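Local coordinates for protein peptidase M28 (Shewanella amazonensis SB2B, PDB 3IIB) that probably acts as a zinc-dependent carboxypeptidase or dipeptidase of the M28 family, binding two zinc ions and working as a homodimer, at residues D114-L119 against A132-K137; S152-G157 against I169-I174; D177-A182 against T403-L408; I254-D259 against A272-V277; A328-G333 against A421-F426. All blocks are in the same frame, centred on the assembly; numbering follows the deposited sequence.

Contact 1 of 5, residues D114-L119 against A132-K137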
# COMPACT_ATOMS: atom_id res chain seq x y z
N ASP A 114 -17.62 4.97 17.44
CA ASP A 114 -17.21 5.98 16.48
C ASP A 114 -15.85 6.58 16.83
O ASP A 114 -15.09 6.92 15.95
CB ASP A 114 -18.18 7.15 16.41
CG ASP A 114 -19.56 6.79 15.90
OD1 ASP A 114 -19.75 5.77 15.23
OD2 ASP A 114 -20.47 7.59 16.18
N THR A 115 -15.57 6.74 18.12
CA THR A 115 -14.41 7.48 18.60
C THR A 115 -14.03 6.96 19.99
O THR A 115 -14.82 6.28 20.63
CB THR A 115 -14.73 8.99 18.76
OG1 THR A 115 -15.72 9.15 19.79
CG2 THR A 115 -15.24 9.60 17.43
N LEU A 116 -12.80 7.27 20.41
CA LEU A 116 -12.36 7.09 21.80
C LEU A 116 -13.37 7.67 22.80
O LEU A 116 -13.71 7.01 23.78
CB LEU A 116 -10.98 7.73 22.01
CG LEU A 116 -10.48 7.75 23.47
CD1 LEU A 116 -10.19 6.34 24.02
CD2 LEU A 116 -9.23 8.64 23.58
N GLN A 117 -13.87 8.89 22.56
CA GLN A 117 -14.83 9.49 23.49
C GLN A 117 -16.08 8.63 23.67
O GLN A 117 -16.56 8.45 24.77
CB GLN A 117 -15.23 10.89 23.03
CG GLN A 117 -16.04 11.68 24.09
CD GLN A 117 -15.31 11.81 25.45
OE1 GLN A 117 -15.69 11.16 26.44
NE2 GLN A 117 -14.26 12.64 25.49
N ASP A 118 -16.58 8.07 22.56
CA ASP A 118 -17.73 7.17 22.62
C ASP A 118 -17.45 5.92 23.44
O ASP A 118 -18.26 5.49 24.24
CB ASP A 118 -18.18 6.82 21.20
CG ASP A 118 -18.80 8.01 20.50
OD1 ASP A 118 -19.63 8.71 21.13
OD2 ASP A 118 -18.47 8.27 19.33
N LEU A 119 -16.25 5.38 23.28
CA LEU A 119 -15.81 4.24 24.07
C LEU A 119 -15.74 4.62 25.55
O LEU A 119 -16.22 3.87 26.42
CB LEU A 119 -14.45 3.77 23.58
CG LEU A 119 -13.76 2.70 24.39
CD1 LEU A 119 -14.68 1.46 24.61
CD2 LEU A 119 -12.42 2.34 23.70
N ALA A 132 -13.18 -4.21 21.92
CA ALA A 132 -13.59 -2.88 21.45
C ALA A 132 -13.02 -2.65 20.06
O ALA A 132 -11.91 -3.07 19.80
CB ALA A 132 -13.12 -1.76 22.42
N PHE A 133 -13.79 -1.96 19.22
CA PHE A 133 -13.35 -1.51 17.88
C PHE A 133 -13.63 -0.01 17.77
O PHE A 133 -14.78 0.41 17.70
CB PHE A 133 -14.05 -2.36 16.79
CG PHE A 133 -13.93 -1.84 15.38
CD1 PHE A 133 -12.70 -1.37 14.86
CD2 PHE A 133 -15.06 -1.77 14.56
CE1 PHE A 133 -12.62 -0.86 13.56
CE2 PHE A 133 -14.98 -1.30 13.27
CZ PHE A 133 -13.77 -0.82 12.77
N ILE A 134 -12.57 0.80 17.77
CA ILE A 134 -12.71 2.22 17.52
C ILE A 134 -12.52 2.45 16.03
O ILE A 134 -11.48 2.08 15.47
CB ILE A 134 -11.64 3.07 18.27
CG1 ILE A 134 -11.77 2.93 19.79
CG2 ILE A 134 -11.73 4.58 17.79
CD1 ILE A 134 -10.67 3.66 20.65
N ASP A 135 -13.54 3.02 15.38
CA ASP A 135 -13.58 3.15 13.94
C ASP A 135 -13.22 4.54 13.40
O ASP A 135 -13.30 4.76 12.19
CB ASP A 135 -14.96 2.75 13.42
CG ASP A 135 -15.03 2.72 11.90
OD1 ASP A 135 -14.17 2.09 11.25
OD2 ASP A 135 -16.00 3.31 11.37
N ALA A 136 -12.81 5.47 14.25
CA ALA A 136 -12.63 6.85 13.80
C ALA A 136 -11.70 6.96 12.59
O ALA A 136 -10.59 6.50 12.63
CB ALA A 136 -12.08 7.72 14.92
N LYS A 137 -12.16 7.64 11.54
CA LYS A 137 -11.39 7.90 10.34
C LYS A 137 -10.62 9.19 10.53
O LYS A 137 -11.13 10.12 11.13
CB LYS A 137 -12.32 8.05 9.14
CG LYS A 137 -12.98 6.76 8.71
CD LYS A 137 -13.87 6.97 7.48
CE LYS A 137 -14.54 5.69 7.05
NZ LYS A 137 -15.56 5.94 5.98

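Contact 2 of 5, residues S152-G157 against I169-I174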
# COMPACT_ATOMS: atom_id res chain seq x y z
N SER A 152 -5.50 9.81 19.74
CA SER A 152 -5.73 9.36 21.12
C SER A 152 -6.42 8.01 21.20
O SER A 152 -6.20 7.27 22.16
CB SER A 152 -6.44 10.45 21.94
OG SER A 152 -7.72 10.71 21.39
N GLY A 153 -7.19 7.65 20.17
CA GLY A 153 -7.74 6.29 20.07
C GLY A 153 -6.65 5.24 20.16
O GLY A 153 -6.84 4.19 20.78
N ARG A 154 -5.51 5.53 19.53
CA ARG A 154 -4.38 4.63 19.58
C ARG A 154 -3.66 4.70 20.94
O ARG A 154 -3.34 3.67 21.55
CB ARG A 154 -3.38 4.93 18.44
CG ARG A 154 -2.26 3.91 18.31
CD ARG A 154 -1.11 4.45 17.47
NE ARG A 154 -0.39 5.41 18.27
CZ ARG A 154 0.11 6.57 17.82
NH1 ARG A 154 -0.02 6.92 16.55
NH2 ARG A 154 0.71 7.38 18.65
N SER A 155 -3.38 5.91 21.38
CA SER A 155 -2.65 6.14 22.65
C SER A 155 -3.38 5.64 23.89
O SER A 155 -2.78 5.07 24.82
CB SER A 155 -2.40 7.63 22.84
OG SER A 155 -1.68 8.17 21.76
N ARG A 156 -4.70 5.85 23.92
CA ARG A 156 -5.49 5.63 25.14
C ARG A 156 -6.65 4.65 25.07
O ARG A 156 -7.32 4.42 26.09
CB ARG A 156 -5.99 6.99 25.59
CG ARG A 156 -4.81 7.91 25.93
CD ARG A 156 -5.20 9.00 26.89
NE ARG A 156 -6.12 9.95 26.29
CZ ARG A 156 -5.79 10.92 25.43
NH1 ARG A 156 -4.53 11.07 25.03
NH2 ARG A 156 -6.73 11.73 24.96
N GLY A 157 -6.87 4.06 23.88
CA GLY A 157 -8.00 3.19 23.65
C GLY A 157 -7.94 1.93 24.47
O GLY A 157 -8.94 1.48 24.97
N ILE A 169 -8.54 -4.65 22.15
CA ILE A 169 -9.01 -3.56 21.32
C ILE A 169 -8.38 -3.67 19.94
O ILE A 169 -7.20 -4.03 19.79
CB ILE A 169 -8.74 -2.20 21.94
CG1 ILE A 169 -9.22 -1.07 21.04
CG2 ILE A 169 -7.24 -1.98 22.27
CD1 ILE A 169 -9.22 0.29 21.77
N ILE A 170 -9.21 -3.44 18.92
CA ILE A 170 -8.70 -3.13 17.59
C ILE A 170 -9.13 -1.73 17.23
O ILE A 170 -10.25 -1.32 17.56
CB ILE A 170 -9.18 -4.12 16.48
CG1 ILE A 170 -10.68 -4.35 16.55
CG2 ILE A 170 -8.40 -5.49 16.58
CD1 ILE A 170 -11.31 -4.97 15.22
N ILE A 171 -8.26 -1.02 16.51
CA ILE A 171 -8.62 0.29 16.00
C ILE A 171 -8.47 0.37 14.48
O ILE A 171 -7.61 -0.30 13.88
CB ILE A 171 -7.80 1.45 16.68
CG1 ILE A 171 -6.31 1.45 16.25
CG2 ILE A 171 -8.03 1.45 18.20
CD1 ILE A 171 -5.54 2.70 16.76
N ARG A 172 -9.29 1.19 13.85
CA ARG A 172 -8.97 1.65 12.52
C ARG A 172 -7.67 2.44 12.60
O ARG A 172 -7.55 3.39 13.37
CB ARG A 172 -10.06 2.56 11.96
CG ARG A 172 -9.73 3.16 10.56
CD ARG A 172 -10.82 4.14 10.11
NE ARG A 172 -12.08 3.47 9.78
CZ ARG A 172 -12.39 2.99 8.58
NH1 ARG A 172 -11.54 3.11 7.53
NH2 ARG A 172 -13.56 2.39 8.40
N SER A 173 -6.72 2.02 11.78
CA SER A 173 -5.41 2.66 11.70
C SER A 173 -5.56 4.16 11.62
O SER A 173 -6.44 4.69 10.91
CB SER A 173 -4.65 2.18 10.48
OG SER A 173 -4.07 0.89 10.71
N ILE A 174 -4.68 4.85 12.36
CA ILE A 174 -4.68 6.30 12.41
C ILE A 174 -3.92 6.79 11.17
O ILE A 174 -2.74 7.17 11.23
CB ILE A 174 -4.09 6.88 13.73
CG1 ILE A 174 -4.68 6.17 14.95
CG2 ILE A 174 -4.33 8.41 13.75
CD1 ILE A 174 -6.22 6.24 15.05

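Contact 3 of 5, residues D177-A182 against T403-L408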
# COMPACT_ATOMS: atom_id res chain seq x y z
N ASP A 177 -4.68 6.88 4.39
CA ASP A 177 -4.71 6.03 3.20
C ASP A 177 -5.92 5.09 3.15
O ASP A 177 -6.58 4.86 4.15
CB ASP A 177 -3.49 5.14 3.24
CG ASP A 177 -3.48 4.27 4.46
OD1 ASP A 177 -3.23 4.83 5.55
OD2 ASP A 177 -3.78 3.05 4.31
N HIS A 178 -6.17 4.50 1.97
CA HIS A 178 -7.02 3.31 1.89
C HIS A 178 -6.18 2.15 1.35
O HIS A 178 -6.61 1.38 0.49
CB HIS A 178 -8.31 3.55 1.08
CG HIS A 178 -8.09 4.03 -0.32
ND1 HIS A 178 -8.37 3.26 -1.43
CD2 HIS A 178 -7.68 5.23 -0.79
CE1 HIS A 178 -8.09 3.94 -2.52
NE2 HIS A 178 -7.68 5.15 -2.17
N ASP A 179 -4.95 2.06 1.84
CA ASP A 179 -4.10 0.90 1.56
C ASP A 179 -4.22 -0.16 2.63
O ASP A 179 -4.62 0.11 3.77
CB ASP A 179 -2.66 1.34 1.45
CG ASP A 179 -2.40 2.23 0.28
OD1 ASP A 179 -2.92 1.94 -0.84
OD2 ASP A 179 -1.69 3.25 0.48
N ARG A 180 -3.88 -1.39 2.25
CA ARG A 180 -3.92 -2.54 3.12
C ARG A 180 -2.65 -2.54 3.98
O ARG A 180 -1.84 -3.47 3.95
CB ARG A 180 -4.08 -3.82 2.32
CG ARG A 180 -4.57 -4.97 3.15
CD ARG A 180 -6.08 -4.98 3.18
NE ARG A 180 -6.59 -6.04 4.05
CZ ARG A 180 -6.69 -7.32 3.70
NH1 ARG A 180 -6.32 -7.74 2.51
NH2 ARG A 180 -7.20 -8.18 4.58
N MSE A 181 -2.54 -1.48 4.79
CA MSE A 181 -1.38 -1.23 5.62
C MSE A 181 -1.93 -0.93 7.03
O MSE A 181 -2.81 -0.06 7.18
CB MSE A 181 -0.61 0.01 5.12
CG MSE A 181 -0.05 -0.14 3.73
SE MSE A 181 1.61 -1.08 3.71
CE MSE A 181 1.30 -2.87 4.21
N ALA A 182 -1.39 -1.63 8.03
CA ALA A 182 -1.72 -1.39 9.42
C ALA A 182 -0.68 -0.42 10.02
O ALA A 182 0.55 -0.61 9.85
CB ALA A 182 -1.87 -2.70 10.20
N THR A 403 3.61 2.91 8.94
CA THR A 403 3.32 1.69 8.18
C THR A 403 4.55 1.02 7.63
O THR A 403 5.64 1.65 7.55
CB THR A 403 2.41 1.99 6.96
OG1 THR A 403 3.18 2.67 5.95
CG2 THR A 403 1.16 2.81 7.40
N PRO A 404 4.41 -0.23 7.14
CA PRO A 404 5.49 -0.81 6.33
C PRO A 404 5.79 -0.08 5.03
O PRO A 404 6.78 -0.41 4.38
CB PRO A 404 5.01 -2.24 6.04
CG PRO A 404 3.95 -2.52 7.14
CD PRO A 404 3.32 -1.20 7.41
N ASN A 405 4.91 0.83 4.63
CA ASN A 405 5.06 1.61 3.44
C ASN A 405 5.87 2.88 3.65
O ASN A 405 6.07 3.63 2.70
CB ASN A 405 3.67 1.95 2.90
CG ASN A 405 3.57 1.88 1.40
OD1 ASN A 405 4.46 1.36 0.71
ND2 ASN A 405 2.44 2.39 0.87
N ASP A 406 6.39 3.13 4.85
CA ASP A 406 7.29 4.27 5.09
C ASP A 406 8.70 3.95 4.60
O ASP A 406 9.58 3.52 5.38
CB ASP A 406 7.29 4.71 6.56
CG ASP A 406 8.16 5.92 6.77
OD1 ASP A 406 8.62 6.44 5.73
OD2 ASP A 406 8.34 6.37 7.93
N THR A 407 8.86 4.13 3.30
CA THR A 407 10.07 3.71 2.58
C THR A 407 10.62 4.86 1.75
O THR A 407 9.93 5.86 1.50
CB THR A 407 9.80 2.47 1.67
OG1 THR A 407 8.77 2.76 0.74
CG2 THR A 407 9.38 1.24 2.49
N LEU A 408 11.85 4.69 1.28
CA LEU A 408 12.61 5.79 0.68
C LEU A 408 11.89 6.40 -0.50
O LEU A 408 11.95 7.62 -0.73
CB LEU A 408 14.00 5.28 0.27
CG LEU A 408 14.94 6.24 -0.48
CD1 LEU A 408 15.35 7.43 0.37
CD2 LEU A 408 16.14 5.47 -1.00
O HOH W 1 0.23 3.28 2.46

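Contact 4 of 5, residues I254-D259 against A272-V277. With ZN (zinc ion), chain C.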
# COMPACT_ATOMS: atom_id res chain seq x y z
N ILE A 254 19.10 22.71 15.64
CA ILE A 254 18.20 22.19 14.61
C ILE A 254 18.22 20.67 14.75
O ILE A 254 19.29 20.03 14.85
CB ILE A 254 18.58 22.70 13.18
CG1 ILE A 254 20.02 22.33 12.81
CG2 ILE A 254 18.25 24.27 13.01
CD1 ILE A 254 20.38 22.72 11.33
N GLY A 255 17.03 20.12 14.87
CA GLY A 255 16.90 18.73 15.26
C GLY A 255 16.02 17.87 14.38
O GLY A 255 15.27 18.35 13.51
N ALA A 256 16.09 16.58 14.67
CA ALA A 256 15.21 15.56 14.10
C ALA A 256 15.28 14.41 15.08
O ALA A 256 16.12 14.43 16.00
CB ALA A 256 15.73 15.10 12.69
N HIS A 257 14.48 13.36 14.89
CA HIS A 257 14.70 12.12 15.68
C HIS A 257 15.27 11.02 14.82
O HIS A 257 14.90 10.90 13.67
CB HIS A 257 13.46 11.65 16.46
CG HIS A 257 12.27 11.28 15.64
ND1 HIS A 257 11.97 9.98 15.32
CD2 HIS A 257 11.24 12.03 15.16
CE1 HIS A 257 10.85 9.94 14.63
NE2 HIS A 257 10.38 11.17 14.53
N LEU A 258 16.18 10.22 15.39
CA LEU A 258 16.89 9.17 14.67
C LEU A 258 16.15 7.87 14.73
O LEU A 258 16.36 6.97 13.89
CB LEU A 258 18.29 9.00 15.29
CG LEU A 258 19.25 8.03 14.60
CD1 LEU A 258 19.40 8.37 13.09
CD2 LEU A 258 20.60 8.00 15.34
N ASP A 259 15.27 7.72 15.73
CA ASP A 259 14.58 6.45 15.87
C ASP A 259 13.35 6.39 14.94
O ASP A 259 12.91 7.42 14.40
CB ASP A 259 14.17 6.22 17.32
CG ASP A 259 13.07 7.21 17.80
OD1 ASP A 259 13.22 8.44 17.60
OD2 ASP A 259 12.05 6.76 18.39
N ALA A 272 13.83 11.54 6.73
CA ALA A 272 13.83 12.78 5.99
C ALA A 272 14.33 13.94 6.86
O ALA A 272 15.11 14.75 6.42
CB ALA A 272 12.43 13.05 5.49
N GLY A 273 13.84 14.01 8.11
CA GLY A 273 14.22 15.08 9.03
C GLY A 273 15.69 14.99 9.39
O GLY A 273 16.38 16.00 9.36
N VAL A 274 16.19 13.79 9.64
CA VAL A 274 17.64 13.64 9.87
C VAL A 274 18.47 14.24 8.70
O VAL A 274 19.46 14.97 8.92
CB VAL A 274 18.00 12.15 10.09
CG1 VAL A 274 19.52 11.97 10.13
CG2 VAL A 274 17.33 11.63 11.38
N ALA A 275 18.06 13.91 7.48
CA ALA A 275 18.76 14.36 6.28
C ALA A 275 18.63 15.83 6.10
O ALA A 275 19.59 16.49 5.67
CB ALA A 275 18.22 13.65 5.04
N ILE A 276 17.45 16.37 6.41
CA ILE A 276 17.20 17.80 6.20
C ILE A 276 18.13 18.61 7.08
O ILE A 276 18.85 19.49 6.59
CB ILE A 276 15.72 18.14 6.46
CG1 ILE A 276 14.87 17.65 5.29
CG2 ILE A 276 15.52 19.66 6.69
CD1 ILE A 276 13.37 17.44 5.64
N VAL A 277 18.11 18.32 8.39
CA VAL A 277 18.93 19.14 9.33
C VAL A 277 20.44 18.88 9.17
O VAL A 277 21.25 19.84 9.20
CB VAL A 277 18.48 19.05 10.80
CG1 VAL A 277 16.99 19.50 10.93
CG2 VAL A 277 18.71 17.65 11.43
ZN ZN C . 8.36 11.65 13.89
O HOH W 2 7.39 10.58 15.20
O HOH W 3 6.24 12.50 13.21

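Contact 5 of 5, residues A328-G333 against A421-F426. With ZN (zinc ion), chain C.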
# COMPACT_ATOMS: atom_id res chain seq x y z
N ALA A 328 14.57 24.34 16.71
CA ALA A 328 13.57 23.89 15.73
C ALA A 328 13.84 22.46 15.36
O ALA A 328 14.98 21.99 15.46
CB ALA A 328 13.53 24.76 14.45
N GLU A 329 12.78 21.75 14.98
CA GLU A 329 12.89 20.34 14.61
C GLU A 329 12.09 20.02 13.35
O GLU A 329 10.93 20.44 13.23
CB GLU A 329 12.42 19.44 15.73
CG GLU A 329 12.42 17.98 15.32
CD GLU A 329 12.13 17.00 16.46
OE1 GLU A 329 11.13 17.23 17.17
OE2 GLU A 329 12.90 16.01 16.62
N SER A 330 12.70 19.25 12.46
CA SER A 330 12.04 18.72 11.26
C SER A 330 11.53 17.30 11.61
O SER A 330 12.33 16.36 11.77
CB SER A 330 13.00 18.63 10.11
OG SER A 330 12.36 18.22 8.88
N ASP A 331 10.22 17.16 11.69
CA ASP A 331 9.59 15.83 11.95
C ASP A 331 8.15 15.84 11.42
O ASP A 331 7.21 15.53 12.14
CB ASP A 331 9.59 15.48 13.42
CG ASP A 331 9.07 14.08 13.66
OD1 ASP A 331 9.28 13.24 12.78
OD2 ASP A 331 8.51 13.81 14.73
N PHE A 332 8.01 16.19 10.16
CA PHE A 332 6.73 16.04 9.46
C PHE A 332 7.00 15.65 8.01
O PHE A 332 6.38 16.16 7.08
CB PHE A 332 5.92 17.32 9.62
CG PHE A 332 4.45 17.16 9.36
CD1 PHE A 332 3.81 15.94 9.52
CD2 PHE A 332 3.69 18.26 8.98
CE1 PHE A 332 2.48 15.83 9.29
CE2 PHE A 332 2.31 18.14 8.78
CZ PHE A 332 1.71 16.93 8.92
N GLY A 333 7.90 14.68 7.85
CA GLY A 333 8.21 14.07 6.55
C GLY A 333 9.09 14.93 5.69
O GLY A 333 10.00 15.57 6.21
N ALA A 421 17.04 23.59 1.95
CA ALA A 421 17.27 25.01 1.61
C ALA A 421 16.74 25.89 2.70
O ALA A 421 17.45 26.78 3.16
CB ALA A 421 16.59 25.40 0.27
N VAL A 422 15.51 25.64 3.16
CA VAL A 422 14.88 26.51 4.17
C VAL A 422 15.56 26.35 5.55
O VAL A 422 15.77 27.34 6.25
CB VAL A 422 13.39 26.21 4.30
CG1 VAL A 422 12.81 27.14 5.38
CG2 VAL A 422 12.70 26.48 2.96
N TYR A 423 15.94 25.12 5.94
CA TYR A 423 16.64 24.95 7.21
C TYR A 423 18.02 25.59 7.17
O TYR A 423 18.48 26.13 8.18
CB TYR A 423 16.75 23.49 7.66
CG TYR A 423 15.62 23.10 8.59
CD1 TYR A 423 14.37 22.73 8.10
CD2 TYR A 423 15.77 23.17 9.97
CE1 TYR A 423 13.34 22.39 8.95
CE2 TYR A 423 14.75 22.85 10.83
CZ TYR A 423 13.53 22.49 10.33
OH TYR A 423 12.50 22.17 11.22
N ALA A 424 18.68 25.53 6.02
CA ALA A 424 19.99 26.15 5.88
C ALA A 424 19.86 27.67 6.06
O ALA A 424 20.66 28.29 6.78
CB ALA A 424 20.64 25.78 4.57
N GLN A 425 18.85 28.27 5.43
CA GLN A 425 18.57 29.68 5.60
C GLN A 425 18.25 29.98 7.08
O GLN A 425 18.77 30.94 7.66
CB GLN A 425 17.39 30.14 4.74
CG GLN A 425 17.67 30.07 3.24
CD GLN A 425 16.64 30.75 2.38
OE1 GLN A 425 15.48 30.84 2.76
NE2 GLN A 425 17.06 31.26 1.22
N PHE A 426 17.34 29.20 7.65
CA PHE A 426 16.97 29.40 9.05
C PHE A 426 18.18 29.33 9.97
O PHE A 426 18.36 30.21 10.83
CB PHE A 426 15.92 28.35 9.47
CG PHE A 426 15.53 28.42 10.92
CD1 PHE A 426 14.55 29.31 11.34
CD2 PHE A 426 16.07 27.56 11.87
CE1 PHE A 426 14.15 29.36 12.66
CE2 PHE A 426 15.69 27.63 13.20
CZ PHE A 426 14.74 28.52 13.59
ZN ZN C . 8.36 11.65 13.89
O HOH W 3 6.24 12.50 13.21
O HOH W 2 7.39 10.58 15.20

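Contact 1 of 5, residues D114-L119 against A132-K137
Thr115 and Ala136 have the nearest CA atoms of the two segments, 5.2 Å apart. Asp114 and Asp135 are next to them at nearly the same spacing. Here the chain has just left strand 106-113, and its neighbour is leaving strand 131-134. Asp114 O sits 3.2 Å from Ala136 N, but the angle is too poor for a hydrogen bond. The same carbonyl oxygen also lies 3.3 Å from Ala136 CB. Thr115 is the N-cap of helix 116-120. Its OG1 accepts from Asp118 N at 3.1 Å, with a fairly straight N-H...O angle of 162°.

The apolar core of the contact is Ile134. CG1 stands anti to the carbonyl carbon (chi1 -62°), which sends CD1 toward the helix. CD1 meets Leu119 CD2 at 3.8 Å, and the two side chains cross at about a right angle. Ile134 CG2 covers the start of the helix and lies 3.9 Å from Leu116 N. The other branch of Leu119, CD1, reaches Ala132 CB at 4.2 Å.

Asp135 turns to other partners: salt bridges with Arg112 and Arg172. Arg112 also binds Asp114, so one arginine serves a carboxylate from each segment. The contact belongs to a beta-alpha-beta unit, in which the short helix 116-120 packs on the following parallel strand 131-134.

Contact 2 of 5, residues S152-G157 against I169-I174
The flat guanidinium of Arg154 stays out of the apolar packing; Ile171 and Ile174 meet the aliphatic root of this arginine instead. Its NE donates to Met186 O, and NH1 bonds Tyr147 OH. Arg156, whose CB points away from the strand, lays one guanidinium face over Ser152 CA, which is 4.2 Å above the plane and offset toward the rim.

Segment 152-157 is helical and runs nearly antiparallel to strand 169-172, at 170°. The axes come within 9.1 Å. Ile171 CD1 fits against Arg154 CB at 3.5 Å, and Ile174 CG1 approaches the same CB at 3.9 Å. Arg154 has CG anti to the backbone N (chi1 -172°). From there CG also passes Ile171 CD1, the two side chains crossing at a slant, before the bend at chi3 turns the polar end off.

Gly153 and Gly157 offer backbone to the isoleucine methyls. Ile169 CD1 presses on Gly157 C at 3.4 Å, so the glycine backbone itself takes the methyl group. Ile171 CG2 rests 3.9 Å from Gly153 O.

The chemistry is divided. No hydrogen bond joins the two segments, and the contact between them is apolar packing of buried groups. The charge of Arg154 is carried past this layer toward His402, a zinc ligand, and may influence the electrostatics of the metal site.

Contact 3 of 5, residues D177-A182 against T403-L408
Met181, a selenomethionine, curls over the turn of 403-408 and touches three residues in a row. CB packs on Thr403 CG2 at 4.0 Å. CG is anti to the carbonyl carbon (chi1 -63°), and bends at chi2 and chi3 then fold SE and CE over the turn. SE lies 3.8 Å from Asn405 CB, the two side chains crossing at about a right angle. CE ends 4.0 Å from Pro404 CG, with the side chains sliding past each other in opposite directions. Ala182 O adds a contact with Pro404 CD at 3.7 Å.

Thr403 OG1 accepts from Asn405 N at 2.8 Å, an ST turn within the type I turn 403-406, and also bonds Tyr400 O. On the other segment Asp177 OD2 uses its anti lone pair to accept from Asp179 N, an Asx turn. Water 1 donates to Asp179 OD2 at 2.8 Å and accepts from Asn405 ND2.

The strongest polar partner of Asp179 is Asn405 of the second subunit. Asn405 OD1 accepts from Arg180 N of that subunit, and Met181 packs on its Met181. The contact thus lies at the dimer interface. It joins the loop between strands 168-172 and 198-201 to the loop before helix 413-432, just after His402.

Contact 4 of 5, residues I254-D259 against A272-V277
Ala256 and Gly273 form the tight centre of the contact. Ala256 CB lies 3.3 Å from Gly273 C and 3.4 Å from Val274 N. Gly273 has no side chain, so its backbone meets the methyl directly. The axes of strand 254-257 and helix 272-277 approach to 6.9 Å, at 157° between their directions. Two valine methyls are also close to strand carbonyls: Val277 CG1 is 3.3 Å from Gly255 O, and Val274 CG2 is 3.4 Å from His257 O.

Packing between side chains is somewhat slacker at the ends, though still buried. Ile254 slides past Val277, with Ile254 CD1 3.7 Å from Val277 O. Leu258 CD1 only reaches Val274 CG2 at 4.2 Å.

The CB of His257 points away from the helix. Its ring reaches the zinc, which also carries waters 2 and 3; NE2 binds the ion at 2.2 Å. On the ring's other nitrogen, weak bonds from ND1 to Asp259 O and OD1 may steady its rotation. Asp269 and Asp331 complete the protein ligands of this zinc.

Strand 247-257 runs between strands 293-300 and 324-329. Helix 267-285 covers it, and its Ile276 packs on helix 413-432.

Contact 5 of 5, residues A328-G333 against A421-F426
Tyr423 reaches out from its helix with the hydroxyl foremost, aimed at the backbone between Glu329 and Ser330. Its OH lies 3.1 Å from Glu329 C. Ser330 N is 3.2 Å from Tyr423 OH, at an angle too poor for a hydrogen bond. Ser330 CB approaches the ring obliquely near its hydroxyl, 3.9 Å from Tyr423 CZ.

Phe426, one turn later, takes a different course. Its CG is anti to the backbone N (chi1 177°), which brings the far part of the ring to Ala328. Phe426 CE2 touches Ala328 CB at 3.8 Å. Tyr423 CE2 approaches the same methyl at 4.3 Å, so Ala328 sits against both aromatics.

The CB atoms of Glu329 and Asp331 point the other way. Glu329 OE1 accepts from Asp376 N. Asp331 chelates zinc with OD1 at 2.1 Å and OD2 at 2.3 Å. One face of this chain segment thus meets the helix, while the other serves the metal.

Strand 324-329 pairs with strand 247-257. Helix 413-432 packs there through Tyr423, which also touches Ile276 and Ala280 of helix 267-285 and Leu390 of strand 387-392.

Contacts 1 and 2 are neighbours, with centres about 8 Å apart, and belong to successive beta-alpha-beta units. Their strands 131-134 and 168-172 pair in parallel. Contacts 4 and 5 have centres about 9 Å apart and share another parallel pair, strands 247-257 and 324-329; His257 and Asp331 bring both to one zinc ion. Contacts 1, 2, 4 and 5 reach the same large mixed sheet, although the centres of contacts 1 and 5 are about 35 Å apart. Contact 3 spans distant sequence: contact 4 falls between its segments, and contact 5 interleaves with it. Contact 3 thus ties the loop after strand 168-172 to the loop following the zinc ligand His402, at the dimer interface.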